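Local coordinates for 2,3-dihydroxy-2,3-dihydrophenylpropionate dehydrogenase (PDB 5XTF), which catalyses the NAD(+)-dependent oxidation of naphthalene dihydrodiol to 1,2-dihydroxynaphthalene in the breakdown of aromatic hydrocarbons, at residues 25-30 with 99-104; 48-53 with 69-74. One frame throughout, in Å; residues are numbered along the deposited sequence.

Both contacts belong to the parallel sheet of the Rossmann fold that short-chain dehydrogenases use to bind NAD(+). Their centres lie about 10 Å apart, and four neighbouring strands run across the sheet in the order 72-75, 49-54, 25-28, 100-103. Contact 1 closes over 68 residues of chain, and contact 2 falls wholly within that span, joining the second and third strands, whereas contact 1 joins the first and fourth. Strands 25-28 and 49-54 connect the two: S27 OG and S51 OG are 2.8 Å apart, and V26 CG1 packs 3.8 Å from V50 CG2. NAD(+)-binding residues, among them N104 and V78, gather at the C-terminal ends of these strands.

Contact 1: 25-30 with 99-104; sequences VVSITG and DCFIAN
The carbonyl oxygen of V25 takes two N-H groups from the other chain segment, D99 N at 2.9 Å and C100 N at 3.1 Å, the latter in the carbonyl plane. D99 returns the grip: its OD2 accepts V25 N at 2.8 Å on the anti side of the carboxylate, while OD1 forms a salt bridge with R256, which probably offsets the charge of this buried acid. Beyond this the strands run parallel, and I102 N meets S27 O in an almost straight bond (177°). On one face, beta-branched V26 lays CG2 3.9 Å from I102 CD1, under helix 34-46. On the other, T29 puts its methyl CG2 3.7 Å from F101 CZ, obliquely to the ring. With chi1 at 79°, OG1 of T29 lies between its backbone N and carbonyl carbon, where it receives N104 N at 3.0 Å and also A105 N. A valine here would probably leave both amides without this acceptor. Glycine suits position 30, where phi is positive and a CB would collide with N104 ND2. N104 OD1 is held by T157, and the polar bonds thus fix an NAD(+)-binding asparagine just where the strand ends.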
ATOM      1  N   VAL B  25      32.925   3.421  -0.475  1.00 27.29           N
ATOM      2  CA  VAL B  25      33.027   3.145  -1.902  1.00 27.39           C
ATOM      3  C   VAL B  25      31.647   2.765  -2.421  1.00 26.96           C
ATOM      4  O   VAL B  25      30.992   1.886  -1.849  1.00 26.46           O
ATOM      5  CB  VAL B  25      34.025   2.008  -2.179  1.00 26.12           C
ATOM      6  CG1 VAL B  25      33.943   1.586  -3.623  1.00 24.38           C
ATOM      7  CG2 VAL B  25      35.438   2.431  -1.789  1.00 29.52           C
ATOM      8  N   VAL B  26      31.216   3.404  -3.509  1.00 24.48           N
ATOM      9  CA  VAL B  26      29.904   3.151  -4.099  1.00 23.47           C
ATOM     10  C   VAL B  26      30.064   2.826  -5.577  1.00 24.79           C
ATOM     11  O   VAL B  26      30.903   3.417  -6.265  1.00 22.15           O
ATOM     12  CB  VAL B  26      28.946   4.347  -3.916  1.00 23.11           C
ATOM     13  CG1 VAL B  26      29.491   5.596  -4.596  1.00 23.85           C
ATOM     14  CG2 VAL B  26      27.551   4.011  -4.450  1.00 21.39           C
ATOM     15  N   SER B  27      29.231   1.915  -6.076  1.00 21.12           N
ATOM     16  CA  SER B  27      29.241   1.541  -7.478  1.00 24.12           C
ATOM     17  C   SER B  27      27.855   1.742  -8.083  1.00 23.02           C
ATOM     18  O   SER B  27      26.871   1.229  -7.550  1.00 21.36           O
ATOM     19  CB  SER B  27      29.678   0.093  -7.623  1.00 20.94           C
ATOM     20  OG  SER B  27      29.736  -0.219  -8.988  1.00 24.49           O
ATOM     21  N   ILE B  28      27.789   2.439  -9.218  1.00 24.27           N
ATOM     22  CA  ILE B  28      26.551   2.991  -9.776  1.00 22.50           C
ATOM     23  C   ILE B  28      26.382   2.512 -11.220  1.00 23.31           C
ATOM     24  O   ILE B  28      27.226   2.817 -12.063  1.00 27.29           O
ATOM     25  CB  ILE B  28      26.586   4.532  -9.729  1.00 20.06           C
ATOM     26  CG1 ILE B  28      26.905   5.012  -8.307  1.00 21.66           C
ATOM     27  CG2 ILE B  28      25.300   5.144 -10.288  1.00 18.29           C
ATOM     28  CD1 ILE B  28      27.264   6.488  -8.188  1.00 20.08           C
ATOM     29  N   THR B  29      25.296   1.785 -11.518  1.00 23.86           N
ATOM     30  CA  THR B  29      24.927   1.534 -12.916  1.00 24.12           C
ATOM     31  C   THR B  29      24.047   2.673 -13.453  1.00 27.46           C
ATOM     32  O   THR B  29      23.540   3.512 -12.701  1.00 26.34           O
ATOM     33  CB  THR B  29      24.183   0.204 -13.107  1.00 25.36           C
ATOM     34  OG1 THR B  29      22.809   0.364 -12.717  1.00 27.18           O
ATOM     35  CG2 THR B  29      24.821  -0.933 -12.320  1.00 20.13           C
ATOM     36  N   GLY B  30      23.841   2.684 -14.768  1.00 28.44           N
ATOM     37  CA  GLY B  30      23.123   3.793 -15.390  1.00 26.52           C
ATOM     38  C   GLY B  30      23.738   5.154 -15.124  1.00 27.41           C
ATOM     39  O   GLY B  30      23.011   6.133 -14.923  1.00 31.48           O
ATOM     40  N   ASP B  99      31.144  -0.676  -0.521  1.00 28.27           N
ATOM     41  CA  ASP B  99      30.174  -0.430   0.545  1.00 27.77           C
ATOM     42  C   ASP B  99      28.730  -0.348   0.068  1.00 29.48           C
ATOM     43  O   ASP B  99      27.828  -0.728   0.816  1.00 25.53           O
ATOM     44  CB  ASP B  99      30.512   0.860   1.303  1.00 28.84           C
ATOM     45  CG  ASP B  99      31.866   0.795   1.980  1.00 35.58           C
ATOM     46  OD1 ASP B  99      31.953   0.183   3.069  1.00 36.59           O
ATOM     47  OD2 ASP B  99      32.846   1.351   1.419  1.00 37.54           O
ATOM     48  N   CYS B 100      28.471   0.152  -1.135  1.00 27.27           N
ATOM     49  CA  CYS B 100      27.104   0.364  -1.582  1.00 25.69           C
ATOM     50  C   CYS B 100      27.019   0.069  -3.067  1.00 22.51           C
ATOM     51  O   CYS B 100      27.915   0.441  -3.827  1.00 26.67           O
ATOM     52  CB  CYS B 100      26.642   1.802  -1.301  1.00 26.11           C
ATOM     53  SG  CYS B 100      24.881   2.130  -1.710  1.00 31.30           S
ATOM     54  N   PHE B 101      25.968  -0.627  -3.472  1.00 22.40           N
ATOM     55  CA  PHE B 101      25.680  -0.858  -4.881  1.00 22.78           C
ATOM     56  C   PHE B 101      24.350  -0.200  -5.217  1.00 24.88           C
ATOM     57  O   PHE B 101      23.333  -0.478  -4.564  1.00 21.13           O
ATOM     58  CB  PHE B 101      25.627  -2.351  -5.222  1.00 20.61           C
ATOM     59  CG  PHE B 101      25.252  -2.618  -6.660  1.00 21.62           C
ATOM     60  CD1 PHE B 101      26.152  -2.354  -7.679  1.00 25.96           C
ATOM     61  CD2 PHE B 101      24.007  -3.114  -6.996  1.00 24.88           C
ATOM     62  CE1 PHE B 101      25.825  -2.581  -9.003  1.00 22.74           C
ATOM     63  CE2 PHE B 101      23.677  -3.347  -8.329  1.00 23.40           C
ATOM     64  CZ  PHE B 101      24.589  -3.077  -9.324  1.00 23.99           C
ATOM     65  N   ILE B 102      24.359   0.672  -6.225  1.00 24.12           N
ATOM     66  CA  ILE B 102      23.178   1.395  -6.674  1.00 19.37           C
ATOM     67  C   ILE B 102      22.826   0.869  -8.052  1.00 24.59           C
ATOM     68  O   ILE B 102      23.547   1.123  -9.026  1.00 23.02           O
ATOM     69  CB  ILE B 102      23.397   2.909  -6.717  1.00 22.91           C
ATOM     70  CG1 ILE B 102      23.773   3.441  -5.333  1.00 27.24           C
ATOM     71  CG2 ILE B 102      22.159   3.602  -7.260  1.00 23.72           C
ATOM     72  CD1 ILE B 102      23.896   4.946  -5.284  1.00 26.94           C
ATOM     73  N   ALA B 103      21.726   0.128  -8.132  1.00 22.20           N
ATOM     74  CA  ALA B 103      21.230  -0.392  -9.396  1.00 22.60           C
ATOM     75  C   ALA B 103      20.220   0.614  -9.918  1.00 25.06           C
ATOM     76  O   ALA B 103      19.157   0.800  -9.316  1.00 26.95           O
ATOM     77  CB  ALA B 103      20.610  -1.771  -9.201  1.00 20.85           C
ATOM     78  N   ASN B 104      20.545   1.259 -11.036  1.00 23.12           N
ATOM     79  CA  ASN B 104      19.793   2.424 -11.486  1.00 24.17           C
ATOM     80  C   ASN B 104      19.535   2.453 -12.980  1.00 25.97           C
ATOM     81  O   ASN B 104      18.633   3.181 -13.409  1.00 26.67           O
ATOM     82  CB  ASN B 104      20.524   3.716 -11.071  1.00 25.89           C
ATOM     83  CG  ASN B 104      20.016   4.948 -11.789  1.00 28.37           C
ATOM     84  OD1 ASN B 104      18.872   5.381 -11.587  1.00 29.40           O
ATOM     85  ND2 ASN B 104      20.860   5.527 -12.635  1.00 23.92           N
TER

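Contact 2: 48-53 with 69-74; sequences YCVSAL and DALEIV
A70 reaches V50 through a water, which donates to A70 O at 2.7 Å and accepts from V50 N, bridging the two segments before the ladder begins. L71 then brings its side chain across: with CG anti to the carbonyl carbon (chi1 -51°), CD2 rests 3.8 Å from V50 CB, while its CA-H points at V50 O. The branched aliphatic tip suits this buried place beside helix 34-46, where V50 also packs on F43 and L71 on V40.

At E72 the strand begins. Its N gives a weak bond to V50 O, but its O takes A52 N at 2.9 Å, and the CA-H of S51 leans on the same oxygen. The CB atoms of S51 and E72 lie side by side, after which the glutamate chain bends at chi2 (62°) and leads away to a salt bridge with R94, a fitting end for a partly exposed acid. The small hydroxyl of S51 goes instead to T91 and S27.

I73 faces the other way, as A52 does. Its CA-H approaches A52 O at 3.4 Å. A52 and I73 both pack against L63 of helix 57-67, and the small alanine is consistent with a close approach there. V74 donates its N to A52 O at 3.0 Å, almost straight at 168°, and its CG1 meets L53 CD1 at 3.7 Å, the two side chains crossing at a slant.

Together the strands close the beta-alpha-beta unit built around helix 57-67, which covers the face of A52 and I73. Helix 81-95 covers the face of S51, L53 and V74, and strand 25-28 continues the sheet beyond 49-54.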
ATOM      1  N   TYR B  48      32.934   9.919  -1.425  1.00 27.16           N
ATOM      2  CA  TYR B  48      33.043   8.504  -1.770  1.00 29.07           C
ATOM      3  C   TYR B  48      34.071   8.279  -2.868  1.00 28.96           C
ATOM      4  O   TYR B  48      34.291   9.132  -3.731  1.00 30.21           O
ATOM      5  CB  TYR B  48      31.702   7.947  -2.277  1.00 27.56           C
ATOM      6  CG  TYR B  48      30.649   7.636  -1.230  1.00 28.94           C
ATOM      7  CD1 TYR B  48      30.012   8.649  -0.539  1.00 26.61           C
ATOM      8  CD2 TYR B  48      30.271   6.324  -0.964  1.00 27.06           C
ATOM      9  CE1 TYR B  48      29.030   8.374   0.417  1.00 30.94           C
ATOM     10  CE2 TYR B  48      29.286   6.036  -0.012  1.00 31.43           C
ATOM     11  CZ  TYR B  48      28.669   7.068   0.672  1.00 32.73           C
ATOM     12  OH  TYR B  48      27.691   6.799   1.616  1.00 34.67           O
ATOM     13  N   CYS B  49      34.673   7.100  -2.856  1.00 26.38           N
ATOM     14  CA  CYS B  49      35.262   6.568  -4.073  1.00 28.90           C
ATOM     15  C   CYS B  49      34.133   5.971  -4.895  1.00 30.42           C
ATOM     16  O   CYS B  49      33.283   5.250  -4.356  1.00 29.19           O
ATOM     17  CB  CYS B  49      36.316   5.510  -3.760  1.00 30.18           C
ATOM     18  SG  CYS B  49      37.631   6.066  -2.650  1.00 36.48           S
ATOM     19  N   VAL B  50      34.097   6.291  -6.186  1.00 26.47           N
ATOM     20  CA  VAL B  50      32.953   5.983  -7.037  1.00 25.34           C
ATOM     21  C   VAL B  50      33.418   5.148  -8.216  1.00 26.38           C
ATOM     22  O   VAL B  50      34.380   5.514  -8.902  1.00 29.74           O
ATOM     23  CB  VAL B  50      32.250   7.264  -7.528  1.00 26.15           C
ATOM     24  CG1 VAL B  50      31.124   6.915  -8.507  1.00 20.96           C
ATOM     25  CG2 VAL B  50      31.724   8.057  -6.337  1.00 20.75           C
ATOM     26  N   SER B  51      32.742   4.036  -8.451  1.00 22.50           N
ATOM     27  CA  SER B  51      32.835   3.363  -9.732  1.00 25.77           C
ATOM     28  C   SER B  51      31.490   3.437 -10.433  1.00 27.41           C
ATOM     29  O   SER B  51      30.435   3.610  -9.806  1.00 25.47           O
ATOM     30  CB  SER B  51      33.276   1.909  -9.588  1.00 27.15           C
ATOM     31  OG  SER B  51      32.188   1.096  -9.257  1.00 26.90           O
ATOM     32  N   ALA B  52      31.531   3.296 -11.749  1.00 26.93           N
ATOM     33  CA  ALA B  52      30.392   3.687 -12.562  1.00 23.06           C
ATOM     34  C   ALA B  52      30.344   2.827 -13.810  1.00 27.36           C
ATOM     35  O   ALA B  52      31.367   2.635 -14.475  1.00 27.01           O
ATOM     36  CB  ALA B  52      30.476   5.168 -12.946  1.00 24.16           C
ATOM     37  N   LEU B  53      29.160   2.308 -14.107  1.00 24.71           N
ATOM     38  CA  LEU B  53      28.902   1.555 -15.320  1.00 26.64           C
ATOM     39  C   LEU B  53      28.128   2.441 -16.279  1.00 27.52           C
ATOM     40  O   LEU B  53      27.090   3.004 -15.915  1.00 31.35           O
ATOM     41  CB  LEU B  53      28.115   0.285 -15.026  1.00 21.53           C
ATOM     42  CG  LEU B  53      27.763  -0.517 -16.276  1.00 27.41           C
ATOM     43  CD1 LEU B  53      29.011  -0.828 -17.067  1.00 23.80           C
ATOM     44  CD2 LEU B  53      27.011  -1.803 -15.912  1.00 27.45           C
ATOM     45  N   ASP B  69      40.741  10.777 -13.700  1.00 39.16           N
ATOM     46  CA  ASP B  69      40.909   9.350 -13.455  1.00 37.65           C
ATOM     47  C   ASP B  69      40.541   8.956 -12.036  1.00 34.48           C
ATOM     48  O   ASP B  69      40.870   7.839 -11.613  1.00 31.60           O
ATOM     49  CB  ASP B  69      42.349   8.934 -13.757  1.00 44.48           C
ATOM     50  CG  ASP B  69      42.512   8.445 -15.168  1.00 52.23           C
ATOM     51  OD1 ASP B  69      41.564   7.795 -15.677  1.00 53.60           O
ATOM     52  OD2 ASP B  69      43.574   8.724 -15.768  1.00 53.91           O
ATOM     53  N   ALA B  70      39.878   9.851 -11.286  1.00 30.67           N
ATOM     54  CA  ALA B  70      39.458   9.510  -9.929  1.00 35.62           C
ATOM     55  C   ALA B  70      38.416   8.386  -9.915  1.00 36.04           C
ATOM     56  O   ALA B  70      38.328   7.644  -8.926  1.00 34.18           O
ATOM     57  CB  ALA B  70      38.931  10.755  -9.213  1.00 27.18           C
ATOM     58  N   LEU B  71      37.641   8.225 -10.991  1.00 31.37           N
ATOM     59  CA  LEU B  71      36.618   7.192 -11.042  1.00 31.98           C
ATOM     60  C   LEU B  71      37.181   5.916 -11.644  1.00 34.43           C
ATOM     61  O   LEU B  71      38.201   5.914 -12.335  1.00 34.26           O
ATOM     62  CB  LEU B  71      35.405   7.632 -11.864  1.00 29.74           C
ATOM     63  CG  LEU B  71      34.807   8.986 -11.511  1.00 33.55           C
ATOM     64  CD1 LEU B  71      33.626   9.272 -12.399  1.00 28.57           C
ATOM     65  CD2 LEU B  71      34.420   9.055 -10.043  1.00 28.65           C
ATOM     66  N   GLU B  72      36.501   4.820 -11.358  1.00 33.28           N
ATOM     67  CA  GLU B  72      36.690   3.574 -12.075  1.00 30.53           C
ATOM     68  C   GLU B  72      35.470   3.424 -12.963  1.00 31.28           C
ATOM     69  O   GLU B  72      34.342   3.474 -12.468  1.00 32.62           O
ATOM     70  CB  GLU B  72      36.829   2.401 -11.107  1.00 28.53           C
ATOM     71  CG  GLU B  72      37.363   1.126 -11.730  1.00 36.42           C
ATOM     72  CD  GLU B  72      38.782   1.285 -12.285  1.00 37.19           C
ATOM     73  OE1 GLU B  72      39.595   2.037 -11.693  1.00 40.61           O
ATOM     74  OE2 GLU B  72      39.089   0.650 -13.311  1.00 44.04           O
ATOM     75  N   ILE B  73      35.681   3.286 -14.264  1.00 28.22           N
ATOM     76  CA  ILE B  73      34.597   3.324 -15.239  1.00 28.62           C
ATOM     77  C   ILE B  73      34.646   2.062 -16.082  1.00 30.47           C
ATOM     78  O   ILE B  73      35.713   1.656 -16.548  1.00 34.65           O
ATOM     79  CB  ILE B  73      34.670   4.582 -16.125  1.00 26.05           C
ATOM     80  CG1 ILE B  73      34.625   5.845 -15.259  1.00 32.26           C
ATOM     81  CG2 ILE B  73      33.549   4.585 -17.169  1.00 24.70           C
ATOM     82  CD1 ILE B  73      34.865   7.148 -16.020  1.00 34.86           C
ATOM     83  N   VAL B  74      33.495   1.426 -16.244  1.00 30.51           N
ATOM     84  CA  VAL B  74      33.312   0.307 -17.157  1.00 29.92           C
ATOM     85  C   VAL B  74      32.254   0.730 -18.165  1.00 30.03           C
ATOM     86  O   VAL B  74      31.206   1.264 -17.776  1.00 28.43           O
ATOM     87  CB  VAL B  74      32.877  -0.973 -16.418  1.00 28.06           C
ATOM     88  CG1 VAL B  74      32.504  -2.047 -17.401  1.00 32.69           C
ATOM     89  CG2 VAL B  74      33.963  -1.454 -15.473  1.00 32.77           C
TER
HETATM   90  O   HOH W   1      36.421   8.021  -7.047  1.00 31.12           O